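Local coordinates for putative sugar binding protein (Geobacillus stearothermophilus, PDB 6GT9) that binds galactose between its two lobes and probably serves as a glucose-galactose sensing protein for the galactan utilization system, at residues A[71-74]-A[75-79]; A[81-85]-A[86-90]; A[148-151]-A[152-156]; A[226-229]-A[230-234]. One frame throughout, in Å; residues are numbered along the deposited sequence.

Interaction 1 of 4, residues A[71-74]-A[75-79]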
ATOM      1  N   ALA A  71      -0.890  -9.565  -9.217  1.00 26.46           N
ATOM      2  CA  ALA A  71      -1.182  -8.152  -9.456  1.00 26.45           C
ATOM      3  C   ALA A  71      -0.936  -7.797 -10.915  1.00 27.75           C
ATOM      4  O   ALA A  71       0.096  -8.146 -11.484  1.00 23.60           O
ATOM      5  CB  ALA A  71      -0.335  -7.258  -8.543  1.00 24.37           C
ATOM      6  N   ASN A  72      -1.905  -7.122 -11.524  1.00 26.99           N
ATOM      7  CA  ASN A  72      -1.884  -6.892 -12.962  1.00 25.60           C
ATOM      8  C   ASN A  72      -2.948  -5.868 -13.320  1.00 26.21           C
ATOM      9  O   ASN A  72      -4.122  -6.063 -12.995  1.00 22.52           O
ATOM     10  CB  ASN A  72      -2.120  -8.205 -13.710  1.00 24.25           C
ATOM     11  CG  ASN A  72      -2.055  -8.043 -15.211  1.00 29.81           C
ATOM     12  OD1 ASN A  72      -3.059  -7.742 -15.853  1.00 28.24           O
ATOM     13  ND2 ASN A  72      -0.871  -8.259 -15.784  1.00 28.66           N
ATOM     14  N   ILE A  73      -2.555  -4.775 -13.977  1.00 27.00           N
ATOM     15  CA  ILE A  73      -3.493  -3.678 -14.224  1.00 25.73           C
ATOM     16  C   ILE A  73      -4.684  -4.153 -15.052  1.00 25.55           C
ATOM     17  O   ILE A  73      -5.846  -3.918 -14.689  1.00 24.82           O
ATOM     18  CB  ILE A  73      -2.767  -2.501 -14.896  1.00 24.21           C
ATOM     19  CG1 ILE A  73      -1.860  -1.810 -13.872  1.00 32.42           C
ATOM     20  CG2 ILE A  73      -3.773  -1.545 -15.506  1.00 24.30           C
ATOM     21  CD1 ILE A  73      -0.743  -0.971 -14.483  1.00 31.52           C
ATOM     22  N   ASP A  74      -4.419  -4.823 -16.176  1.00 24.84           N
ATOM     23  CA  ASP A  74      -5.516  -5.245 -17.047  1.00 23.97           C
ATOM     24  C   ASP A  74      -6.449  -6.215 -16.343  1.00 23.16           C
ATOM     25  O   ASP A  74      -7.674  -6.107 -16.472  1.00 23.75           O
ATOM     26  CB  ASP A  74      -4.977  -5.877 -18.331  1.00 30.58           C
ATOM     27  CG  ASP A  74      -4.320  -4.858 -19.247  1.00 41.44           C
ATOM     28  OD1 ASP A  74      -4.656  -3.654 -19.135  1.00 41.14           O
ATOM     29  OD2 ASP A  74      -3.462  -5.256 -20.067  1.00 41.66           O
ATOM     30  N   GLU A  75      -5.898  -7.186 -15.611  1.00 22.21           N
ATOM     31  CA  GLU A  75      -6.759  -8.126 -14.896  1.00 23.03           C
ATOM     32  C   GLU A  75      -7.590  -7.408 -13.831  1.00 25.67           C
ATOM     33  O   GLU A  75      -8.782  -7.694 -13.649  1.00 21.95           O
ATOM     34  CB  GLU A  75      -5.904  -9.233 -14.279  1.00 23.83           C
ATOM     35  CG  GLU A  75      -6.655 -10.245 -13.436  1.00 28.70           C
ATOM     36  CD  GLU A  75      -7.626 -11.111 -14.227  1.00 32.18           C
ATOM     37  OE1 GLU A  75      -7.661 -11.036 -15.485  1.00 30.09           O
ATOM     38  OE2 GLU A  75      -8.355 -11.882 -13.565  1.00 33.90           O
ATOM     39  N   HIS A  76      -6.963  -6.469 -13.125  1.00 23.11           N
ATOM     40  CA  HIS A  76      -7.651  -5.638 -12.145  1.00 22.40           C
ATOM     41  C   HIS A  76      -8.822  -4.897 -12.779  1.00 19.82           C
ATOM     42  O   HIS A  76      -9.930  -4.882 -12.237  1.00 21.42           O
ATOM     43  CB  HIS A  76      -6.636  -4.659 -11.544  1.00 20.03           C
ATOM     44  CG  HIS A  76      -7.022  -4.088 -10.211  1.00 23.11           C
ATOM     45  ND1 HIS A  76      -6.091  -3.817  -9.230  1.00 23.56           N
ATOM     46  CD2 HIS A  76      -8.220  -3.705  -9.708  1.00 22.35           C
ATOM     47  CE1 HIS A  76      -6.700  -3.312  -8.173  1.00 24.62           C
ATOM     48  NE2 HIS A  76      -7.993  -3.227  -8.437  1.00 24.00           N
ATOM     49  N   LEU A  77      -8.594  -4.293 -13.922  1.00 20.73           N
ATOM     50  CA  LEU A  77      -9.635  -3.590 -14.590  1.00 19.41           C
ATOM     51  C   LEU A  77     -10.721  -4.517 -15.122  1.00 20.22           C
ATOM     52  O   LEU A  77     -11.832  -4.134 -15.207  1.00 20.48           O
ATOM     53  CB  LEU A  77      -9.115  -2.742 -15.709  1.00 20.02           C
ATOM     54  CG  LEU A  77      -8.173  -1.640 -15.317  1.00 23.67           C
ATOM     55  CD1 LEU A  77      -7.642  -0.986 -16.558  1.00 26.94           C
ATOM     56  CD2 LEU A  77      -8.833  -0.633 -14.399  1.00 22.84           C
ATOM     57  N   ARG A  78     -10.389  -5.731 -15.474  1.00 19.29           N
ATOM     58  CA  ARG A  78     -11.401  -6.663 -15.973  1.00 21.36           C
ATOM     59  C   ARG A  78     -12.342  -7.088 -14.854  1.00 23.38           C
ATOM     60  O   ARG A  78     -13.554  -7.243 -15.072  1.00 25.01           O
ATOM     61  CB  ARG A  78     -10.721  -7.886 -16.606  1.00 21.36           C
ATOM     62  CG  ARG A  78     -11.671  -8.911 -17.186  1.00 22.80           C
ATOM     63  CD  ARG A  78     -10.914 -10.213 -17.551  1.00 32.18           C
ATOM     64  NE  ARG A  78     -10.504 -10.930 -16.345  1.00 30.34           N
ATOM     65  CZ  ARG A  78     -11.342 -11.630 -15.581  1.00 34.47           C
ATOM     66  NH1 ARG A  78     -12.631 -11.722 -15.908  1.00 32.50           N
ATOM     67  NH2 ARG A  78     -10.893 -12.246 -14.492  1.00 35.86           N
ATOM     68  N   ILE A  79     -11.801  -7.265 -13.648  1.00 21.40           N
ATOM     69  CA  ILE A  79     -12.607  -7.652 -12.494  1.00 20.36           C
ATOM     70  C   ILE A  79     -13.548  -6.525 -12.093  1.00 21.61           C
ATOM     71  O   ILE A  79     -14.709  -6.765 -11.731  1.00 19.18           O
ATOM     72  CB  ILE A  79     -11.685  -8.072 -11.339  1.00 29.06           C
ATOM     73  CG1 ILE A  79     -10.968  -9.381 -11.706  1.00 26.14           C
ATOM     74  CG2 ILE A  79     -12.464  -8.183 -10.039  1.00 25.85           C
ATOM     75  CD1 ILE A  79      -9.872  -9.753 -10.753  1.00 26.10           C
TER
HETATM   76  O   HOH W   1      -3.655  -5.478  -9.391  1.00 21.04           O
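Asn72 and Glu75 meet through a side-chain-to-backbone bond: Asn72 OD1 accepts from Glu75 N at 2.9 Å, in the carbonyl plane and on a lone pair. CG stands anti to the backbone N of Asn72 (chi1 -178°), which carries the amide back over the first turn, and OD1 also rests 3.6 Å from Glu75 CB. Backbone bonds follow in the i to i+4 pattern, His76 N to Asn72 O, Leu77 N to Ile73 O and Arg78 N to Asp74 O, each 2.9 Å long. Asn72 is thus the N-cap of helix 73-85, its side chain taking up an N-H of the first turn that has no earlier helical carbonyl to bind. The ionic contact lies one turn on. Arg78 grips Glu75 side-on, NE to OE1 at 3.0 Å and NH2 to OE2 at 2.7 Å; both oxygens lie close to the guanidinium plane, whereas the nitrogens sit well out of the carboxylate plane. The bend of Glu75 at chi2 (66°) brings its carboxylate to that guanidinium edge. A glutamine here would probably leave Arg78 without its charged mate. Apolar contact is slight: Ile73 CG2 and Leu77 CD1 lie 4.0 Å apart, the two side chains running side by side and both touching Glu100 of helix 98-110. Water joins Asn72 N to His76 ND1, while His76 NE2 bonds to Thr93 OG1 and the ring packs edge-to-face with Phe101. The His76 side chain is about 5 Å from that of Glu38, a galactose-binding residue.

Interaction 2 of 4, residues A[81-85]-A[86-90]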
ATOM      1  N   LYS A  81     -14.880  -4.260 -14.138  1.00 21.82           N
ATOM      2  CA  LYS A  81     -15.983  -4.217 -15.092  1.00 25.20           C
ATOM      3  C   LYS A  81     -16.913  -5.408 -14.925  1.00 26.86           C
ATOM      4  O   LYS A  81     -18.130  -5.270 -15.094  1.00 27.65           O
ATOM      5  CB  LYS A  81     -15.431  -4.145 -16.510  1.00 28.74           C
ATOM      6  CG  LYS A  81     -14.559  -2.912 -16.733  1.00 27.78           C
ATOM      7  CD  LYS A  81     -13.959  -2.914 -18.123  1.00 33.95           C
ATOM      8  CE  LYS A  81     -13.055  -1.722 -18.346  1.00 40.62           C
ATOM      9  NZ  LYS A  81     -12.718  -1.556 -19.790  1.00 44.13           N
ATOM     10  N   LYS A  82     -16.366  -6.574 -14.579  1.00 25.44           N
ATOM     11  CA  LYS A  82     -17.203  -7.752 -14.390  1.00 27.31           C
ATOM     12  C   LYS A  82     -18.155  -7.574 -13.214  1.00 23.12           C
ATOM     13  O   LYS A  82     -19.334  -7.954 -13.295  1.00 22.91           O
ATOM     14  CB  LYS A  82     -16.326  -8.988 -14.190  1.00 24.59           C
ATOM     15  CG  LYS A  82     -17.084 -10.289 -14.283  1.00 27.05           C
ATOM     16  CD  LYS A  82     -16.120 -11.458 -14.262  1.00 26.07           C
ATOM     17  CE  LYS A  82     -16.890 -12.751 -14.216  1.00 28.93           C
ATOM     18  NZ  LYS A  82     -17.916 -12.764 -15.283  1.00 33.95           N
ATOM     19  N   ALA A  83     -17.662  -7.011 -12.110  1.00 23.87           N
ATOM     20  CA  ALA A  83     -18.533  -6.735 -10.969  1.00 24.31           C
ATOM     21  C   ALA A  83     -19.589  -5.693 -11.317  1.00 21.56           C
ATOM     22  O   ALA A  83     -20.744  -5.805 -10.884  1.00 21.62           O
ATOM     23  CB  ALA A  83     -17.714  -6.271  -9.763  1.00 18.43           C
ATOM     24  N   ALA A  84     -19.219  -4.657 -12.075  1.00 20.96           N
ATOM     25  CA  ALA A  84     -20.230  -3.671 -12.461  1.00 20.75           C
ATOM     26  C   ALA A  84     -21.276  -4.286 -13.386  1.00 23.19           C
ATOM     27  O   ALA A  84     -22.443  -3.875 -13.369  1.00 21.88           O
ATOM     28  CB  ALA A  84     -19.577  -2.470 -13.139  1.00 19.80           C
ATOM     29  N   ALA A  85     -20.872  -5.263 -14.201  1.00 22.38           N
ATOM     30  CA  ALA A  85     -21.818  -5.930 -15.088  1.00 26.93           C
ATOM     31  C   ALA A  85     -22.779  -6.825 -14.314  1.00 27.11           C
ATOM     32  O   ALA A  85     -23.914  -7.041 -14.756  1.00 27.53           O
ATOM     33  CB  ALA A  85     -21.057  -6.737 -16.143  1.00 26.22           C
ATOM     34  N   ALA A  86     -22.352  -7.350 -13.162  1.00 23.07           N
ATOM     35  CA  ALA A  86     -23.234  -8.106 -12.276  1.00 24.13           C
ATOM     36  C   ALA A  86     -24.162  -7.212 -11.455  1.00 23.06           C
ATOM     37  O   ALA A  86     -24.904  -7.725 -10.604  1.00 20.14           O
ATOM     38  CB  ALA A  86     -22.407  -8.989 -11.339  1.00 23.06           C
ATOM     39  N   LYS A  87     -24.124  -5.902 -11.681  1.00 19.53           N
ATOM     40  CA  LYS A  87     -25.017  -4.933 -11.027  1.00 19.66           C
ATOM     41  C   LYS A  87     -24.964  -5.023  -9.497  1.00 23.91           C
ATOM     42  O   LYS A  87     -25.993  -5.036  -8.809  1.00 23.10           O
ATOM     43  CB  LYS A  87     -26.443  -5.096 -11.550  1.00 25.17           C
ATOM     44  CG  LYS A  87     -26.564  -4.760 -13.030  1.00 25.71           C
ATOM     45  CD  LYS A  87     -28.016  -4.857 -13.496  1.00 33.52           C
ATOM     46  CE  LYS A  87     -28.234  -4.065 -14.779  1.00 44.81           C
ATOM     47  NZ  LYS A  87     -29.683  -3.756 -15.007  1.00 49.74           N
ATOM     48  N   VAL A  88     -23.741  -5.043  -8.957  1.00 20.39           N
ATOM     49  CA  VAL A  88     -23.541  -5.051  -7.514  1.00 19.04           C
ATOM     50  C   VAL A  88     -23.869  -3.657  -6.989  1.00 20.62           C
ATOM     51  O   VAL A  88     -24.007  -2.703  -7.769  1.00 20.37           O
ATOM     52  CB  VAL A  88     -22.107  -5.473  -7.129  1.00 18.47           C
ATOM     53  CG1 VAL A  88     -21.780  -6.878  -7.652  1.00 18.52           C
ATOM     54  CG2 VAL A  88     -21.083  -4.448  -7.623  1.00 18.57           C
ATOM     55  N   ASP A  89     -23.990  -3.526  -5.666  1.00 17.53           N
ATOM     56  CA  ASP A  89     -24.460  -2.283  -5.063  1.00 21.48           C
ATOM     57  C   ASP A  89     -23.343  -1.284  -4.782  1.00 21.47           C
ATOM     58  O   ASP A  89     -23.621  -0.095  -4.577  1.00 16.46           O
ATOM     59  CB  ASP A  89     -25.230  -2.608  -3.780  1.00 18.75           C
ATOM     60  CG  ASP A  89     -26.379  -3.560  -4.042  1.00 26.60           C
ATOM     61  OD1 ASP A  89     -27.327  -3.136  -4.714  1.00 23.47           O
ATOM     62  OD2 ASP A  89     -26.311  -4.742  -3.634  1.00 29.54           O
ATOM     63  N   GLY A  90     -22.091  -1.725  -4.788  1.00 19.60           N
ATOM     64  CA  GLY A  90     -20.984  -0.808  -4.595  1.00 16.14           C
ATOM     65  C   GLY A  90     -19.685  -1.543  -4.844  1.00 17.96           C
ATOM     66  O   GLY A  90     -19.636  -2.767  -4.689  1.00 17.36           O
TER
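A Schellman motif ends helix 73-85 here, and the chain then turns toward strand 90-93 of the parallel sheet. The evidence lies in the backbone: Lys87 has a positive phi (55°), and its N-H reaches back into the last turn. Lys87 N bonds to Ala84 O at 3.1 Å, approaching from above the carbonyl plane, 70° out of it, instead of along a lone pair. Just before it, Ala86 N donates to Lys82 O at 3.1 Å, the closing helical bond, with a weak second bond to Ala83 O beside it. Val88 packs its side chain against the last turn. Both its methyls lie against Ala83 O, CG1 at 3.6 Å and CG2 at 3.5 Å, and CG2 also approaches Ala83 CB at 4.4 Å. With CG1 anti to the carbonyl carbon (chi1 -59°), CG2 takes the remaining place between backbone N and carbonyl carbon. Val34 of strand 32-36 meets both Ala83 and Val88, so this small apolar cluster joins the helix end to the sheet. Between 81-85 and 86-90 the hydrogen bonds all link main-chain groups, and the side chains contribute apolar packing, consistent with the chain path being set mainly by the backbone.

Interaction 3 of 4, residues A[148-151]-A[152-156]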
ATOM      1  N   GLU A 148      16.949  11.662   9.618  1.00 30.74           N
ATOM      2  CA  GLU A 148      17.228  11.770  11.047  1.00 28.31           C
ATOM      3  C   GLU A 148      18.146  10.653  11.521  1.00 27.17           C
ATOM      4  O   GLU A 148      19.159  10.907  12.182  1.00 26.74           O
ATOM      5  CB  GLU A 148      15.924  11.745  11.845  1.00 29.85           C
ATOM      6  CG  GLU A 148      15.142  13.056  11.849  1.00 33.73           C
ATOM      7  CD  GLU A 148      14.034  13.061  12.895  1.00 35.88           C
ATOM      8  OE1 GLU A 148      12.841  13.106  12.515  1.00 32.34           O
ATOM      9  OE2 GLU A 148      14.361  13.012  14.105  1.00 43.31           O
ATOM     10  N   ASP A 149      17.792   9.406  11.219  1.00 27.73           N
ATOM     11  CA  ASP A 149      18.538   8.267  11.748  1.00 28.41           C
ATOM     12  C   ASP A 149      19.944   8.175  11.167  1.00 28.57           C
ATOM     13  O   ASP A 149      20.851   7.676  11.841  1.00 30.09           O
ATOM     14  CB  ASP A 149      17.784   6.962  11.479  1.00 31.80           C
ATOM     15  CG  ASP A 149      16.383   6.953  12.074  1.00 27.50           C
ATOM     16  OD1 ASP A 149      16.064   7.842  12.895  1.00 30.52           O
ATOM     17  OD2 ASP A 149      15.595   6.042  11.730  1.00 31.29           O
ATOM     18  N   THR A 150      20.153   8.633   9.937  1.00 25.59           N
ATOM     19  CA  THR A 150      21.479   8.618   9.334  1.00 29.33           C
ATOM     20  C   THR A 150      22.185   9.969   9.415  1.00 27.97           C
ATOM     21  O   THR A 150      23.248  10.134   8.806  1.00 24.30           O
ATOM     22  CB  THR A 150      21.398   8.192   7.873  1.00 28.41           C
ATOM     23  OG1 THR A 150      20.761   9.235   7.122  1.00 25.27           O
ATOM     24  CG2 THR A 150      20.631   6.883   7.739  1.00 26.57           C
ATOM     25  N   LYS A 151      21.590  10.943  10.110  1.00 23.86           N
ATOM     26  CA  LYS A 151      22.162  12.280  10.272  1.00 29.29           C
ATOM     27  C   LYS A 151      22.538  12.898   8.928  1.00 28.93           C
ATOM     28  O   LYS A 151      23.559  13.577   8.791  1.00 29.84           O
ATOM     29  CB  LYS A 151      23.357  12.246  11.221  1.00 30.44           C
ATOM     30  CG  LYS A 151      22.972  12.056  12.685  1.00 35.98           C
ATOM     31  CD  LYS A 151      24.095  12.497  13.615  1.00 39.33           C
ATOM     32  CE  LYS A 151      23.543  13.205  14.854  1.00 42.61           C
ATOM     33  NZ  LYS A 151      24.307  14.441  15.239  1.00 31.06           N
ATOM     34  N   GLY A 152      21.710  12.644   7.919  1.00 22.80           N
ATOM     35  CA  GLY A 152      21.869  13.283   6.629  1.00 25.56           C
ATOM     36  C   GLY A 152      22.899  12.672   5.707  1.00 24.63           C
ATOM     37  O   GLY A 152      23.246  13.297   4.697  1.00 23.59           O
ATOM     38  N   LYS A 153      23.385  11.465   6.003  1.00 23.22           N
ATOM     39  CA  LYS A 153      24.453  10.836   5.231  1.00 26.29           C
ATOM     40  C   LYS A 153      24.076   9.391   4.906  1.00 28.29           C
ATOM     41  O   LYS A 153      24.033   8.540   5.801  1.00 25.46           O
ATOM     42  CB  LYS A 153      25.767  10.911   6.010  1.00 30.46           C
ATOM     43  CG  LYS A 153      26.160  12.358   6.322  1.00 25.21           C
ATOM     44  CD  LYS A 153      27.135  12.465   7.480  1.00 36.87           C
ATOM     45  CE  LYS A 153      26.475  12.142   8.820  1.00 33.02           C
ATOM     46  NZ  LYS A 153      27.414  12.418   9.955  1.00 40.02           N
ATOM     47  N   ALA A 154      23.818   9.106   3.630  1.00 30.25           N
ATOM     48  CA  ALA A 154      23.372   7.775   3.242  1.00 28.97           C
ATOM     49  C   ALA A 154      23.458   7.613   1.735  1.00 26.15           C
ATOM     50  O   ALA A 154      23.185   8.555   0.986  1.00 27.16           O
ATOM     51  CB  ALA A 154      21.930   7.507   3.707  1.00 28.16           C
ATOM     52  N   THR A 155      23.831   6.407   1.306  1.00 24.45           N
ATOM     53  CA  THR A 155      23.794   5.998  -0.089  1.00 22.84           C
ATOM     54  C   THR A 155      22.599   5.056  -0.231  1.00 26.05           C
ATOM     55  O   THR A 155      22.646   3.912   0.237  1.00 20.41           O
ATOM     56  CB  THR A 155      25.102   5.319  -0.503  1.00 26.42           C
ATOM     57  OG1 THR A 155      26.192   6.240  -0.326  1.00 32.34           O
ATOM     58  CG2 THR A 155      25.037   4.889  -1.964  1.00 24.55           C
ATOM     59  N   VAL A 156      21.535   5.538  -0.874  1.00 25.38           N
ATOM     60  CA  VAL A 156      20.204   4.951  -0.760  1.00 22.70           C
ATOM     61  C   VAL A 156      19.848   4.194  -2.028  1.00 21.93           C
ATOM     62  O   VAL A 156      20.015   4.711  -3.139  1.00 25.31           O
ATOM     63  CB  VAL A 156      19.146   6.031  -0.478  1.00 20.33           C
ATOM     64  CG1 VAL A 156      17.766   5.408  -0.402  1.00 21.94           C
ATOM     65  CG2 VAL A 156      19.488   6.775   0.809  1.00 22.28           C
TER
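Lys153 N donates to Thr150 O at 3.1 Å, coming from above the carbonyl plane, and this bond closes the turn. Thr150 also brings its side chain to the far end of the turn: CB lies 3.4 Å from Lys153 O, and OG1 is 4.0 Å from Ala154 CB. Alongside, the chain of Lys153 folds back over the turn, bent at chi3 (-71°), until CE rests 3.3 Å from Lys151 O and 3.9 Å from Lys151 CB. Lys151 NZ and Lys153 NZ nevertheless stay 6.5 Å apart. Together Thr150 to Lys153 form a type I' beta turn, with Lys151 and Gly152 both at positive phi (52° and 81°). The same residues end helix 135-149 as a Schellman motif, Lys151 N bonding to Glu148 O and Gly152 N to Ala147 O. At Gly152 a side chain would run into Lys151 O. Further out, Thr150 is positioned by its hydroxyl, which is hydrogen-bonded to Leu146 O one turn back in the helix. Asp149 ties the helix end to more distant elements through a salt bridge to Arg301 and a hydrogen bond to Tyr242 OH. On the strand side, Ala154 and Val156 make backbone hydrogen bonds with Arg186 of strand 185-192 in the mixed sheet, and both side chains pack on Ala216 of the neighbouring strand 216-219.

Interaction 4 of 4, residues A[226-229]-A[230-234]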
ATOM      1  N   ILE A 226      11.203  -6.779   3.982  1.00 22.75           N
ATOM      2  CA  ILE A 226      11.423  -8.181   4.308  1.00 21.08           C
ATOM      3  C   ILE A 226      12.364  -8.818   3.296  1.00 22.25           C
ATOM      4  O   ILE A 226      13.294  -9.546   3.666  1.00 22.31           O
ATOM      5  CB  ILE A 226      10.074  -8.917   4.382  1.00 24.82           C
ATOM      6  CG1 ILE A 226       9.293  -8.444   5.607  1.00 23.61           C
ATOM      7  CG2 ILE A 226      10.287 -10.442   4.395  1.00 26.35           C
ATOM      8  CD1 ILE A 226       7.807  -8.767   5.529  1.00 24.85           C
ATOM      9  N   GLY A 227      12.150  -8.542   2.005  1.00 20.27           N
ATOM     10  CA  GLY A 227      13.061  -9.052   0.991  1.00 21.39           C
ATOM     11  C   GLY A 227      14.473  -8.523   1.163  1.00 23.76           C
ATOM     12  O   GLY A 227      15.447  -9.273   1.057  1.00 26.04           O
ATOM     13  N   VAL A 228      14.602  -7.230   1.457  1.00 20.46           N
ATOM     14  CA  VAL A 228      15.926  -6.643   1.647  1.00 19.95           C
ATOM     15  C   VAL A 228      16.606  -7.238   2.869  1.00 24.97           C
ATOM     16  O   VAL A 228      17.792  -7.588   2.825  1.00 27.66           O
ATOM     17  CB  VAL A 228      15.818  -5.116   1.759  1.00 19.93           C
ATOM     18  CG1 VAL A 228      17.205  -4.512   2.022  1.00 19.60           C
ATOM     19  CG2 VAL A 228      15.190  -4.548   0.518  1.00 17.77           C
ATOM     20  N   ALA A 229      15.868  -7.378   3.973  1.00 20.03           N
ATOM     21  CA  ALA A 229      16.480  -7.847   5.210  1.00 22.85           C
ATOM     22  C   ALA A 229      17.033  -9.258   5.050  1.00 28.65           C
ATOM     23  O   ALA A 229      18.104  -9.577   5.580  1.00 33.21           O
ATOM     24  CB  ALA A 229      15.472  -7.793   6.352  1.00 24.08           C
ATOM     25  N   LYS A 230      16.310 -10.122   4.332  1.00 25.89           N
ATOM     26  CA  LYS A 230      16.821 -11.464   4.079  1.00 29.74           C
ATOM     27  C   LYS A 230      18.168 -11.416   3.374  1.00 31.42           C
ATOM     28  O   LYS A 230      19.088 -12.162   3.724  1.00 31.75           O
ATOM     29  CB  LYS A 230      15.817 -12.261   3.249  1.00 29.72           C
ATOM     30  CG  LYS A 230      16.351 -13.599   2.740  1.00 38.17           C
ATOM     31  CD  LYS A 230      15.611 -14.043   1.466  1.00 40.04           C
ATOM     32  CE  LYS A 230      15.998 -15.456   1.036  1.00 41.23           C
ATOM     33  NZ  LYS A 230      15.427 -16.487   1.947  1.00 39.01           N
ATOM     34  N   VAL A 231      18.308 -10.541   2.376  1.00 27.12           N
ATOM     35  CA  VAL A 231      19.563 -10.464   1.635  1.00 28.18           C
ATOM     36  C   VAL A 231      20.667  -9.857   2.500  1.00 31.46           C
ATOM     37  O   VAL A 231      21.809 -10.339   2.505  1.00 28.46           O
ATOM     38  CB  VAL A 231      19.342  -9.680   0.328  1.00 26.05           C
ATOM     39  CG1 VAL A 231      20.671  -9.385  -0.359  1.00 32.49           C
ATOM     40  CG2 VAL A 231      18.449 -10.479  -0.594  1.00 23.08           C
ATOM     41  N   VAL A 232      20.342  -8.810   3.260  1.00 27.97           N
ATOM     42  CA  VAL A 232      21.330  -8.173   4.127  1.00 27.34           C
ATOM     43  C   VAL A 232      21.861  -9.170   5.150  1.00 33.05           C
ATOM     44  O   VAL A 232      23.072  -9.241   5.403  1.00 28.61           O
ATOM     45  CB  VAL A 232      20.714  -6.932   4.806  1.00 25.76           C
ATOM     46  CG1 VAL A 232      21.613  -6.408   5.934  1.00 30.47           C
ATOM     47  CG2 VAL A 232      20.472  -5.847   3.778  1.00 26.62           C
ATOM     48  N   GLU A 233      20.969  -9.969   5.742  1.00 30.80           N
ATOM     49  CA  GLU A 233      21.407 -10.914   6.764  1.00 33.44           C
ATOM     50  C   GLU A 233      22.259 -12.034   6.179  1.00 35.44           C
ATOM     51  O   GLU A 233      23.125 -12.570   6.879  1.00 34.71           O
ATOM     52  CB  GLU A 233      20.202 -11.489   7.510  1.00 38.57           C
ATOM     53  CG  GLU A 233      19.568 -10.500   8.470  1.00 34.48           C
ATOM     54  CD  GLU A 233      18.618 -11.149   9.469  1.00 42.54           C
ATOM     55  OE1 GLU A 233      18.141 -10.438  10.386  1.00 42.26           O
ATOM     56  OE2 GLU A 233      18.339 -12.362   9.335  1.00 45.44           O
ATOM     57  N   GLN A 234      22.043 -12.397   4.910  1.00 34.99           N
ATOM     58  CA  GLN A 234      22.861 -13.447   4.307  1.00 35.32           C
ATOM     59  C   GLN A 234      24.297 -12.996   4.090  1.00 37.02           C
ATOM     60  O   GLN A 234      25.214 -13.827   4.123  1.00 37.38           O
ATOM     61  CB  GLN A 234      22.258 -13.912   2.984  1.00 40.46           C
ATOM     62  CG  GLN A 234      20.878 -14.526   3.120  1.00 42.62           C
ATOM     63  CD  GLN A 234      20.389 -15.159   1.837  1.00 47.57           C
ATOM     64  OE1 GLN A 234      20.467 -14.558   0.757  1.00 42.91           O
ATOM     65  NE2 GLN A 234      19.852 -16.368   1.948  1.00 52.80           N
TER
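This is a contact between successive turns inside helix 224-235, the helical part of the beta-alpha-beta unit formed with strands 216-219 and 242-246. Four backbone bonds in the i to i+4 pattern carry it. Val232 N to Val228 O and Glu233 N to Ala229 O are each 2.9 Å. Lys230 N to Ile226 O belongs to the same series, and Val231 N to Gly227 O is weak at 3.4 Å. Side chains then sort by face. On the face that touches strand 242-246, Val228 CG1 meets Val232 CG2 at 3.9 Å, their branches crossing obliquely. The torsion of Val232 (chi1 168°), with CG1 anti to the backbone N, also sets CG2 3.3 Å from Val228 O, beside the same oxygen that accepts its N-H. Val231 places CG2 3.6 Å from Gly227 O. On another side, Glu233 CG approaches Ala229 O at 3.4 Å. Around the helix, Val228 and Val232 pack on Ile243, Val231 on Ala201, Ala204 and Leu208, and Ala229 and Glu233 on Tyr255. Beyond this turn, Glu233 OE1 makes a hydrogen bond with Thr260 OG1 and a salt bridge with Lys258 NZ. Ile226 lies nearest the sugar pocket, its side chain about 8 Å from the bound galactose. A helix lying on a sheet strand, with helices 197-210 and 250-258 touching it on other faces, fits the alpha/beta lobes of periplasmic binding proteins.

Along the chain the four contacts come in series, and each lies within or at an end of a helix flanking one of two sheets. Interactions 1 and 2 share helix 73-85, capping its start and ending it, with centres about 15 Å apart beside the parallel sheet. Interactions 3 and 4 belong with the mixed sheet, their centres about 19 Å apart and without touching. Between the pairs, centres lie about 30 Å apart for interactions 1 and 4 and about 48 Å for interactions 2 and 3. Interactions 1 and 4 approach the galactose pocket from different lobes, whereas 2 and 3 lie away from it, consistent with a two-lobed binding protein holding sugar between its lobes.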